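Long-range contact in phenolpthiocerol synthesis type-I polyketide synthase ppsA (Mycobacterium bovis, PDB 7AKC), which probably takes part in building the lipid core of phthiocerols and phenolphthiocerols, its acyltransferase domain being the part present here: residues A[242-246]-A[259-263]. Numbering follows the deposited sequence.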
ATOM      1  N   ILE A 242      -1.932 -11.527   2.626  1.00 33.75           N
ATOM      2  CA  ILE A 242      -1.169 -10.997   3.734  1.00 32.56           C
ATOM      3  C   ILE A 242      -1.501  -9.521   3.794  1.00 31.81           C
ATOM      4  O   ILE A 242      -1.283  -8.779   2.818  1.00 32.08           O
ATOM      5  CB  ILE A 242       0.349 -11.223   3.665  1.00 31.70           C
ATOM      6  CG1 ILE A 242       0.657 -12.724   3.440  1.00 32.27           C
ATOM      7  CG2 ILE A 242       1.016 -10.660   4.931  1.00 30.82           C
ATOM      8  CD1 ILE A 242       2.092 -13.022   3.309  1.00 35.32           C
ATOM      9  N   SER A 243      -2.127  -9.093   4.892  1.00 30.79           N
ATOM     10  CA  SER A 243      -2.437  -7.667   5.057  1.00 27.82           C
ATOM     11  C   SER A 243      -1.168  -6.891   5.390  1.00 27.27           C
ATOM     12  O   SER A 243      -0.293  -7.388   6.087  1.00 27.52           O
ATOM     13  CB  SER A 243      -3.419  -7.497   6.210  1.00 27.80           C
ATOM     14  OG  SER A 243      -3.749  -6.137   6.433  1.00 28.74           O
ATOM     15  N   THR A 244      -1.097  -5.650   4.940  1.00 26.14           N
ATOM     16  CA  THR A 244      -0.016  -4.745   5.300  1.00 25.29           C
ATOM     17  C   THR A 244      -0.493  -3.760   6.397  1.00 24.55           C
ATOM     18  O   THR A 244       0.252  -2.831   6.780  1.00 24.68           O
ATOM     19  CB  THR A 244       0.449  -3.974   4.051  1.00 26.43           C
ATOM     20  OG1 THR A 244      -0.655  -3.246   3.452  1.00 26.16           O
ATOM     21  CG2 THR A 244       1.158  -4.900   3.013  1.00 25.61           C
ATOM     22  N   THR A 245      -1.691  -3.945   6.929  1.00 24.63           N
ATOM     23  CA  THR A 245      -2.263  -3.065   7.922  1.00 25.12           C
ATOM     24  C   THR A 245      -1.667  -3.158   9.324  1.00 25.25           C
ATOM     25  O   THR A 245      -1.504  -2.109  10.002  1.00 24.99           O
ATOM     26  CB  THR A 245      -3.778  -3.281   7.968  1.00 26.37           C
ATOM     27  OG1 THR A 245      -4.319  -2.881   6.694  1.00 26.75           O
ATOM     28  CG2 THR A 245      -4.456  -2.485   9.096  1.00 26.85           C
ATOM     29  N   TYR A 246      -1.375  -4.387   9.747  1.00 26.55           N
ATOM     30  CA  TYR A 246      -0.928  -4.633  11.134  1.00 28.13           C
ATOM     31  C   TYR A 246       0.534  -5.068  11.231  1.00 28.02           C
ATOM     32  O   TYR A 246       1.027  -5.779  10.360  1.00 26.86           O
ATOM     33  CB  TYR A 246      -1.818  -5.705  11.768  1.00 29.38           C
ATOM     34  CG  TYR A 246      -3.295  -5.471  11.602  1.00 32.61           C
ATOM     35  CD1 TYR A 246      -3.980  -4.643  12.473  1.00 33.30           C
ATOM     36  CD2 TYR A 246      -4.005  -6.076  10.581  1.00 34.79           C
ATOM     37  CE1 TYR A 246      -5.336  -4.419  12.333  1.00 35.71           C
ATOM     38  CE2 TYR A 246      -5.361  -5.857  10.425  1.00 37.02           C
ATOM     39  CZ  TYR A 246      -6.029  -5.026  11.304  1.00 37.99           C
ATOM     40  OH  TYR A 246      -7.364  -4.802  11.165  1.00 40.64           O
ATOM     41  N   HIS A 259     -11.399  -2.527   9.919  1.00 42.64           N
ATOM     42  CA  HIS A 259     -10.192  -2.795   9.149  1.00 41.01           C
ATOM     43  C   HIS A 259      -9.861  -1.633   8.191  1.00 39.23           C
ATOM     44  O   HIS A 259      -8.708  -1.227   8.155  1.00 37.52           O
ATOM     45  CB  HIS A 259     -10.293  -4.097   8.345  1.00 41.25           C
ATOM     46  CG  HIS A 259      -9.024  -4.403   7.604  1.00 38.63           C
ATOM     47  ND1 HIS A 259      -7.935  -4.955   8.249  1.00 39.70           N
ATOM     48  CD2 HIS A 259      -8.693  -4.161   6.315  1.00 37.91           C
ATOM     49  CE1 HIS A 259      -6.982  -5.051   7.332  1.00 39.29           C
ATOM     50  NE2 HIS A 259      -7.402  -4.593   6.151  1.00 38.69           N
ATOM     51  N   TRP A 260     -10.830  -1.124   7.409  1.00 39.42           N
ATOM     52  CA  TRP A 260     -10.526  -0.025   6.466  1.00 40.47           C
ATOM     53  C   TRP A 260     -10.219   1.304   7.153  1.00 39.82           C
ATOM     54  O   TRP A 260      -9.296   2.013   6.722  1.00 40.00           O
ATOM     55  CB  TRP A 260     -11.626   0.098   5.386  1.00 41.84           C
ATOM     56  CG  TRP A 260     -11.801  -1.198   4.642  1.00 42.67           C
ATOM     57  CD1 TRP A 260     -12.895  -2.020   4.659  1.00 43.96           C
ATOM     58  CD2 TRP A 260     -10.787  -1.893   3.895  1.00 42.81           C
ATOM     59  NE1 TRP A 260     -12.633  -3.175   3.950  1.00 44.06           N
ATOM     60  CE2 TRP A 260     -11.344  -3.123   3.473  1.00 43.37           C
ATOM     61  CE3 TRP A 260      -9.443  -1.619   3.590  1.00 43.14           C
ATOM     62  CZ2 TRP A 260     -10.600  -4.068   2.768  1.00 44.30           C
ATOM     63  CZ3 TRP A 260      -8.731  -2.534   2.849  1.00 43.68           C
ATOM     64  CH2 TRP A 260      -9.301  -3.752   2.465  1.00 44.06           C
ATOM     65  N   ALA A 261     -10.885   1.590   8.293  1.00 38.97           N
ATOM     66  CA  ALA A 261     -10.573   2.789   9.100  1.00 37.73           C
ATOM     67  C   ALA A 261      -9.155   2.675   9.684  1.00 35.58           C
ATOM     68  O   ALA A 261      -8.406   3.658   9.709  1.00 35.06           O
ATOM     69  CB  ALA A 261     -11.583   2.933  10.237  1.00 39.15           C
ATOM     70  N   THR A 262      -8.768   1.462  10.110  1.00 33.88           N
ATOM     71  CA  THR A 262      -7.442   1.241  10.673  1.00 33.26           C
ATOM     72  C   THR A 262      -6.363   1.297   9.612  1.00 30.96           C
ATOM     73  O   THR A 262      -5.304   1.895   9.822  1.00 30.50           O
ATOM     74  CB  THR A 262      -7.430  -0.088  11.436  1.00 34.66           C
ATOM     75  OG1 THR A 262      -8.284   0.019  12.574  1.00 38.06           O
ATOM     76  CG2 THR A 262      -6.023  -0.517  11.862  1.00 33.20           C
ATOM     77  N   ASN A 263      -6.632   0.662   8.460  1.00 29.26           N
ATOM     78  CA  ASN A 263      -5.702   0.574   7.333  1.00 28.77           C
ATOM     79  C   ASN A 263      -5.269   1.946   6.803  1.00 28.50           C
ATOM     80  O   ASN A 263      -4.091   2.148   6.475  1.00 28.03           O
ATOM     81  CB  ASN A 263      -6.295  -0.308   6.215  1.00 30.47           C
ATOM     82  CG  ASN A 263      -5.598  -0.161   4.899  1.00 31.50           C
ATOM     83  OD1 ASN A 263      -5.975   0.697   4.080  1.00 32.72           O
ATOM     84  ND2 ASN A 263      -4.519  -0.908   4.718  1.00 29.66           N
TER
HETATM   85  O   HOH W   1      -1.610  -0.743   3.983  1.00 23.95           O
HETATM   86  O   HOH W   2      -8.800  -3.294  13.203  1.00 53.01           O
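Hydrogen bonding between T245 and N263 illustrates how a loop just past a strand can be fixed to a helix largely through side chains. The amide nitrogen ND2 of N263 donates to OG1 of T245 over 2.8 Å at 163°, with the hydroxyl close to the amide plane. A second bond joins Y246 OH and H259 ND1 at 3.0 Å, either able to donate, the hydroxyl arriving at the imidazole edge; with CG trans to N (chi1 -177°), the H259 side chain brings its ring end near the loop. The far nitrogen, NE2, bonds to OE1 of E115, which also receives bonds from S243 OG and T245 OG1, so one carboxylate oxygen, bonded to three side chains, ties loop and helix together. S243 OG additionally accepts from T245 N at 3.0 Å, closing an ST turn.

Nonpolar contact accompanies these bonds. The methyls CG2 of T245 and T262 meet at 3.7 Å, and the T245 methyl also packs against one face of the Y246 ring, over its centre. The Y246 and H259 planes lie 51° apart, neither ring covering the other's face.

Two waters supplement the junction: one donates to T244 OG1 and accepts weakly from N263 ND2; the other bonds Y246 OH and, weakly, T262 OG1, itself hydrogen-bonded to E258 O.

The whole connects edge strand 240-242 of the parallel sheet to helix 257-265 in the acyltransferase fold, next to a probable GxSxG nucleophile elbow.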